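Local coordinates for protein ethylbenzene dehydrogenase alpha-subunit (Aromatoleum aromaticum, PDB 2IVF) that belongs to the molybdopterin oxidoreductases and, as the alpha subunit of a three-chain assembly, binds a molybdenum atom and an iron/sulfur cluster, at residues Gly196-Gly201 / Lys741-Ile746; Ser484-Val489 / Arg748-Phe753. All coordinates share one frame; numbering follows the deposited sequence.

Interaction 1: residues Gly196-Gly201 / Lys741-Ile746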
loop_
_atom_site.group_PDB
_atom_site.type_symbol
_atom_site.label_atom_id
_atom_site.label_comp_id
_atom_site.label_asym_id
_atom_site.label_seq_id
_atom_site.Cartn_x
_atom_site.Cartn_y
_atom_site.Cartn_z
ATOM N N GLY A 196 -10.427 -13.228 7.324
ATOM C CA GLY A 196 -10.778 -14.338 6.457
ATOM C C GLY A 196 -12.283 -14.497 6.323
ATOM O O GLY A 196 -13.029 -14.164 7.221
ATOM N N SER A 197 -12.687 -14.988 5.163
ATOM C CA SER A 197 -14.080 -15.326 4.866
ATOM C C SER A 197 -14.644 -16.259 5.911
ATOM O O SER A 197 -15.819 -16.138 6.265
ATOM C CB SER A 197 -14.189 -15.944 3.450
ATOM O OG SER A 197 -13.454 -17.130 3.357
ATOM N N ILE A 198 -13.811 -17.160 6.433
ATOM C CA ILE A 198 -14.254 -18.133 7.400
ATOM C C ILE A 198 -14.429 -17.438 8.746
ATOM O O ILE A 198 -15.400 -17.655 9.419
ATOM C CB ILE A 198 -13.259 -19.310 7.517
ATOM C CG1 ILE A 198 -13.101 -20.073 6.182
ATOM C CG2 ILE A 198 -13.676 -20.289 8.632
ATOM C CD1 ILE A 198 -11.884 -20.999 6.131
ATOM N N ALA A 199 -13.507 -16.551 9.094
ATOM C CA ALA A 199 -13.674 -15.721 10.300
ATOM C C ALA A 199 -14.914 -14.826 10.211
ATOM O O ALA A 199 -15.625 -14.665 11.172
ATOM C CB ALA A 199 -12.429 -14.868 10.484
ATOM N N TRP A 200 -15.178 -14.251 9.038
ATOM C CA TRP A 200 -16.397 -13.437 8.836
ATOM C C TRP A 200 -17.648 -14.322 9.005
ATOM O O TRP A 200 -18.590 -14.003 9.785
ATOM C CB TRP A 200 -16.393 -12.716 7.462
ATOM C CG TRP A 200 -17.497 -11.716 7.439
ATOM C CD1 TRP A 200 -17.431 -10.405 7.805
ATOM C CD2 TRP A 200 -18.877 -11.988 7.188
ATOM N NE1 TRP A 200 -18.669 -9.825 7.716
ATOM C CE2 TRP A 200 -19.573 -10.775 7.340
ATOM C CE3 TRP A 200 -19.569 -13.112 6.746
ATOM C CZ2 TRP A 200 -20.942 -10.662 7.127
ATOM C CZ3 TRP A 200 -20.986 -13.008 6.585
ATOM C CH2 TRP A 200 -21.623 -11.781 6.764
ATOM N N GLY A 201 -17.658 -15.430 8.274
ATOM C CA GLY A 201 -18.653 -16.474 8.484
ATOM C C GLY A 201 -18.855 -16.845 9.929
ATOM O O GLY A 201 -19.974 -16.874 10.413
ATOM N N LYS A 741 -13.364 -26.500 2.956
ATOM C CA LYS A 741 -13.958 -27.553 2.184
ATOM C C LYS A 741 -15.456 -27.298 1.970
ATOM O O LYS A 741 -15.977 -27.549 0.909
ATOM C CB LYS A 741 -13.784 -28.870 2.896
ATOM C CG LYS A 741 -12.324 -29.307 2.985
ATOM C CD LYS A 741 -12.206 -30.595 3.803
ATOM C CE LYS A 741 -10.869 -31.242 3.511
ATOM N NZ LYS A 741 -10.762 -32.415 4.330
ATOM N N GLU A 742 -16.147 -26.816 3.007
ATOM C CA GLU A 742 -17.557 -26.471 2.855
ATOM C C GLU A 742 -17.754 -25.276 1.900
ATOM O O GLU A 742 -18.696 -25.276 1.088
ATOM C CB GLU A 742 -18.180 -26.153 4.210
ATOM C CG GLU A 742 -19.643 -25.818 4.145
ATOM C CD GLU A 742 -20.499 -26.915 3.609
ATOM O OE1 GLU A 742 -20.093 -28.094 3.644
ATOM O OE2 GLU A 742 -21.608 -26.591 3.133
ATOM N N MET A 743 -16.888 -24.286 1.995
ATOM C CA MET A 743 -16.961 -23.148 1.073
ATOM C C MET A 743 -16.711 -23.591 -0.348
ATOM O O MET A 743 -17.302 -23.053 -1.256
ATOM C CB MET A 743 -15.969 -22.083 1.424
ATOM C CG MET A 743 -16.324 -21.318 2.654
ATOM S SD MET A 743 -15.179 -19.992 2.858
ATOM C CE MET A 743 -16.098 -19.088 4.107
ATOM N N VAL A 744 -15.833 -24.582 -0.544
ATOM C CA VAL A 744 -15.597 -25.079 -1.902
ATOM C C VAL A 744 -16.880 -25.741 -2.406
ATOM O O VAL A 744 -17.284 -25.526 -3.535
ATOM C CB VAL A 744 -14.401 -26.027 -1.980
ATOM C CG1 VAL A 744 -14.392 -26.766 -3.328
ATOM C CG2 VAL A 744 -13.094 -25.233 -1.760
ATOM N N ASP A 745 -17.535 -26.521 -1.560
ATOM C CA ASP A 745 -18.811 -27.177 -1.920
ATOM C C ASP A 745 -19.902 -26.161 -2.234
ATOM O O ASP A 745 -20.706 -26.356 -3.131
ATOM C CB ASP A 745 -19.303 -28.064 -0.792
ATOM C CG ASP A 745 -18.705 -29.467 -0.836
ATOM O OD1 ASP A 745 -17.875 -29.756 -1.745
ATOM O OD2 ASP A 745 -19.111 -30.268 0.025
ATOM N N ILE A 746 -19.941 -25.102 -1.452
ATOM C CA ILE A 746 -20.879 -24.006 -1.674
ATOM C C ILE A 746 -20.597 -23.388 -3.051
ATOM O O ILE A 746 -21.503 -23.268 -3.842
ATOM C CB ILE A 746 -20.782 -22.919 -0.582
ATOM C CG1 ILE A 746 -21.305 -23.436 0.768
ATOM C CG2 ILE A 746 -21.494 -21.614 -1.067
ATOM C CD1 ILE A 746 -20.893 -22.550 1.957
#

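Interaction 2: residues Ser484-Val489 / Arg748-Phe753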
loop_
_atom_site.group_PDB
_atom_site.type_symbol
_atom_site.label_atom_id
_atom_site.label_comp_id
_atom_site.label_asym_id
_atom_site.label_seq_id
_atom_site.Cartn_x
_atom_site.Cartn_y
_atom_site.Cartn_z
ATOM N N SER A 484 -19.278 -12.719 -5.660
ATOM C CA SER A 484 -20.003 -13.780 -4.999
ATOM C C SER A 484 -19.515 -13.821 -3.592
ATOM O O SER A 484 -18.329 -14.035 -3.365
ATOM C CB SER A 484 -19.669 -15.124 -5.590
ATOM O OG SER A 484 -20.423 -16.116 -4.917
ATOM N N ASP A 485 -20.421 -13.703 -2.652
ATOM C CA ASP A 485 -20.088 -13.905 -1.273
ATOM C C ASP A 485 -20.848 -15.125 -0.742
ATOM O O ASP A 485 -20.961 -15.305 0.451
ATOM C CB ASP A 485 -20.376 -12.629 -0.481
ATOM C CG ASP A 485 -21.847 -12.276 -0.434
ATOM O OD1 ASP A 485 -22.681 -12.976 -1.066
ATOM O OD2 ASP A 485 -22.153 -11.267 0.247
ATOM N N ASP A 486 -21.291 -15.997 -1.649
ATOM C CA ASP A 486 -22.057 -17.191 -1.279
ATOM C C ASP A 486 -21.318 -18.040 -0.241
ATOM O O ASP A 486 -21.926 -18.571 0.716
ATOM C CB ASP A 486 -22.378 -18.037 -2.522
ATOM C CG ASP A 486 -23.296 -17.319 -3.501
ATOM O OD1 ASP A 486 -23.079 -16.116 -3.719
ATOM O OD2 ASP A 486 -24.213 -17.933 -4.063
ATOM N N ASN A 487 -20.003 -18.141 -0.421
ATOM C CA ASN A 487 -19.181 -18.990 0.459
ATOM C C ASN A 487 -19.291 -18.550 1.915
ATOM O O ASN A 487 -19.356 -19.380 2.802
ATOM C CB ASN A 487 -17.712 -19.060 0.006
ATOM C CG ASN A 487 -17.052 -17.709 -0.102
ATOM O OD1 ASN A 487 -17.593 -16.798 -0.712
ATOM N ND2 ASN A 487 -15.890 -17.557 0.518
ATOM N N MET A 488 -19.381 -17.242 2.129
ATOM C CA MET A 488 -19.540 -16.689 3.461
ATOM C C MET A 488 -20.977 -16.717 3.931
ATOM O O MET A 488 -21.252 -17.147 5.079
ATOM C CB MET A 488 -19.014 -15.269 3.487
ATOM C CG MET A 488 -17.549 -15.235 3.424
ATOM S SD MET A 488 -16.965 -13.553 3.387
ATOM C CE MET A 488 -16.879 -13.217 1.630
ATOM N N VAL A 489 -21.928 -16.300 3.093
ATOM C CA VAL A 489 -23.297 -16.198 3.635
ATOM C C VAL A 489 -23.955 -17.547 3.842
ATOM O O VAL A 489 -24.676 -17.695 4.799
ATOM C CB VAL A 489 -24.219 -15.211 2.885
ATOM C CG1 VAL A 489 -23.478 -13.882 2.615
ATOM C CG2 VAL A 489 -24.708 -15.820 1.618
ATOM N N ARG A 748 -19.205 -24.736 -5.604
ATOM C CA ARG A 748 -19.578 -25.708 -6.645
ATOM C C ARG A 748 -21.089 -25.782 -6.865
ATOM O O ARG A 748 -21.572 -25.935 -7.980
ATOM C CB ARG A 748 -19.070 -27.105 -6.285
ATOM C CG ARG A 748 -17.545 -27.269 -6.320
ATOM C CD ARG A 748 -17.123 -28.465 -5.503
ATOM N NE ARG A 748 -17.334 -29.699 -6.221
ATOM C CZ ARG A 748 -17.345 -30.910 -5.673
ATOM N NH1 ARG A 748 -17.205 -31.072 -4.373
ATOM N NH2 ARG A 748 -17.535 -31.957 -6.433
ATOM N N ALA A 749 -21.812 -25.703 -5.766
ATOM C CA ALA A 749 -23.249 -25.807 -5.736
ATOM C C ALA A 749 -23.898 -24.615 -6.416
ATOM O O ALA A 749 -24.912 -24.781 -7.069
ATOM C CB ALA A 749 -23.726 -25.921 -4.274
ATOM N N VAL A 750 -23.320 -23.439 -6.274
ATOM C CA VAL A 750 -23.892 -22.203 -6.837
ATOM C C VAL A 750 -23.277 -21.749 -8.155
ATOM O O VAL A 750 -23.527 -20.630 -8.607
ATOM C CB VAL A 750 -23.839 -21.047 -5.811
ATOM C CG1 VAL A 750 -24.530 -21.502 -4.532
ATOM C CG2 VAL A 750 -22.395 -20.557 -5.507
ATOM N N GLY A 751 -22.419 -22.581 -8.727
ATOM C CA GLY A 751 -21.804 -22.278 -10.019
ATOM C C GLY A 751 -20.599 -21.357 -10.035
ATOM O O GLY A 751 -20.122 -20.946 -11.103
ATOM N N VAL A 752 -20.105 -20.993 -8.868
ATOM C CA VAL A 752 -18.939 -20.111 -8.773
ATOM C C VAL A 752 -17.691 -20.907 -9.124
ATOM O O VAL A 752 -16.795 -20.402 -9.797
ATOM C CB VAL A 752 -18.876 -19.458 -7.368
ATOM C CG1 VAL A 752 -17.504 -18.876 -7.055
ATOM C CG2 VAL A 752 -20.021 -18.408 -7.232
ATOM N N PHE A 753 -17.677 -22.161 -8.712
ATOM C CA PHE A 753 -16.662 -23.108 -9.157
ATOM C C PHE A 753 -17.406 -24.094 -10.031
ATOM O O PHE A 753 -18.613 -24.303 -9.873
ATOM C CB PHE A 753 -16.057 -23.839 -7.963
ATOM C CG PHE A 753 -15.016 -23.063 -7.180
ATOM C CD1 PHE A 753 -14.684 -21.749 -7.459
ATOM C CD2 PHE A 753 -14.415 -23.667 -6.076
ATOM C CE1 PHE A 753 -13.756 -21.073 -6.690
ATOM C CE2 PHE A 753 -13.487 -22.985 -5.290
ATOM C CZ PHE A 753 -13.169 -21.695 -5.589
#

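Interaction 1: residues Gly196-Gly201 / Lys741-Ile746
M743, on helix 736-749, reaches across to S197 and I198 in the first turn of helix 197-210 and makes the whole contact from its side. Its CB and CG bridge the gap between the helices without meeting the 196-201 segment; here the chain runs past N487 of helix 486-493, with M743 CG 3.7 Å from N487 CB. CG stands beside the backbone N (chi1 -72°), chi2 -174° carries SD outward and chi3 167° carries CE on in the same direction. SD is the first atom to touch, lying 3.4 Å from S197 OG and 3.9 Å from I198 CG1; the N487 amide also lies beside it, with ND2 nearest. The terminal CE goes deepest. It sits 3.4 Å from S197 OG and 3.8 Å from I198 CG1, and it also comes within 3.7 Å of S197 C, against the backbone between the two residues. The isoleucine and methionine side chains cross obliquely, and CG1 does the touching for I198.

The serine hydroxyl is engaged elsewhere, in a hydrogen bond between S197 OG and E660 OE1. The other oxygen of that carboxylate, E660 OE2, accepts from the backbone N of I198, so one glutamate binds two neighbouring residues at the start of helix 197-210. The side chain of I198 is about 10 Å from the bound MD1 and that of S197 about 13 Å from the iron/sulfur cluster. This is helix-to-helix packing, 197-210 against 736-749, the former within the molybdopterin oxidoreductase family region. No hydrogen bond joins the two segments: a polarisable thioether end fits against a hydroxyl, an aliphatic branch and peptide atoms, while E660 satisfies the S197 hydroxyl.

Interaction 2: residues Ser484-Val489 / Arg748-Phe753
Two valines just beyond helix 736-749, V750 and V752, lie against D486, the first residue of helix 486-493, and S484, in the loop just before it. The turn after one helix is thereby packed on the N-terminal end of another. Both meetings are van der Waals contacts of a polar side chain with an aliphatic one. In the first, D486 OD2 rests over the fork of V750, 3.5 Å from CG2 and 3.6 Å from CG1, while the two side chains cross at a slant. In the second, V752 turns CG2 to the serine, 3.3 Å from S484 OG and 3.7 Å from S484 CB; CG1 takes the position anti to the backbone N (chi1 163°), which puts CG2 beside that nitrogen and facing S484.

No hydrogen bond crosses between the segments; the polar groups are bonded within 484-489 or to T775. S484 OG donates to D486 OD1 over 2.9 Å, arriving from above the carboxylate plane, 61° out of it, and D486 OD2 is hydrogen-bonded to T775 OG1. A backbone hydrogen bond joins V752 to L771, and G751 makes the turn after the helix with phi 82°.

Each aspartate oxygen thus has a hydroxyl partner although the residue is buried. Those bonds, and the nearby N-terminus of helix 486-493, would be expected to ease the cost of a negative charge beside valine methyls.

Overall arrangement
Both contacts are buried, neither involves another protein chain, and their centres lie 9 Å apart. They share helix 736-749: interaction 1 uses its body, against helix 197-210, whereas interaction 2 uses the turn that follows it, against the start of helix 486-493. That last helix ties the two together, since M488 packs on S197 and I746 rests on backbone oxygens of D486 and N487. Their chemistry differs. In interaction 1 a thioether end lies against a hydroxyl held by E660 and an isoleucine; in interaction 2 a carboxylate and a hydroxyl, themselves hydrogen-bonded, are covered by valines.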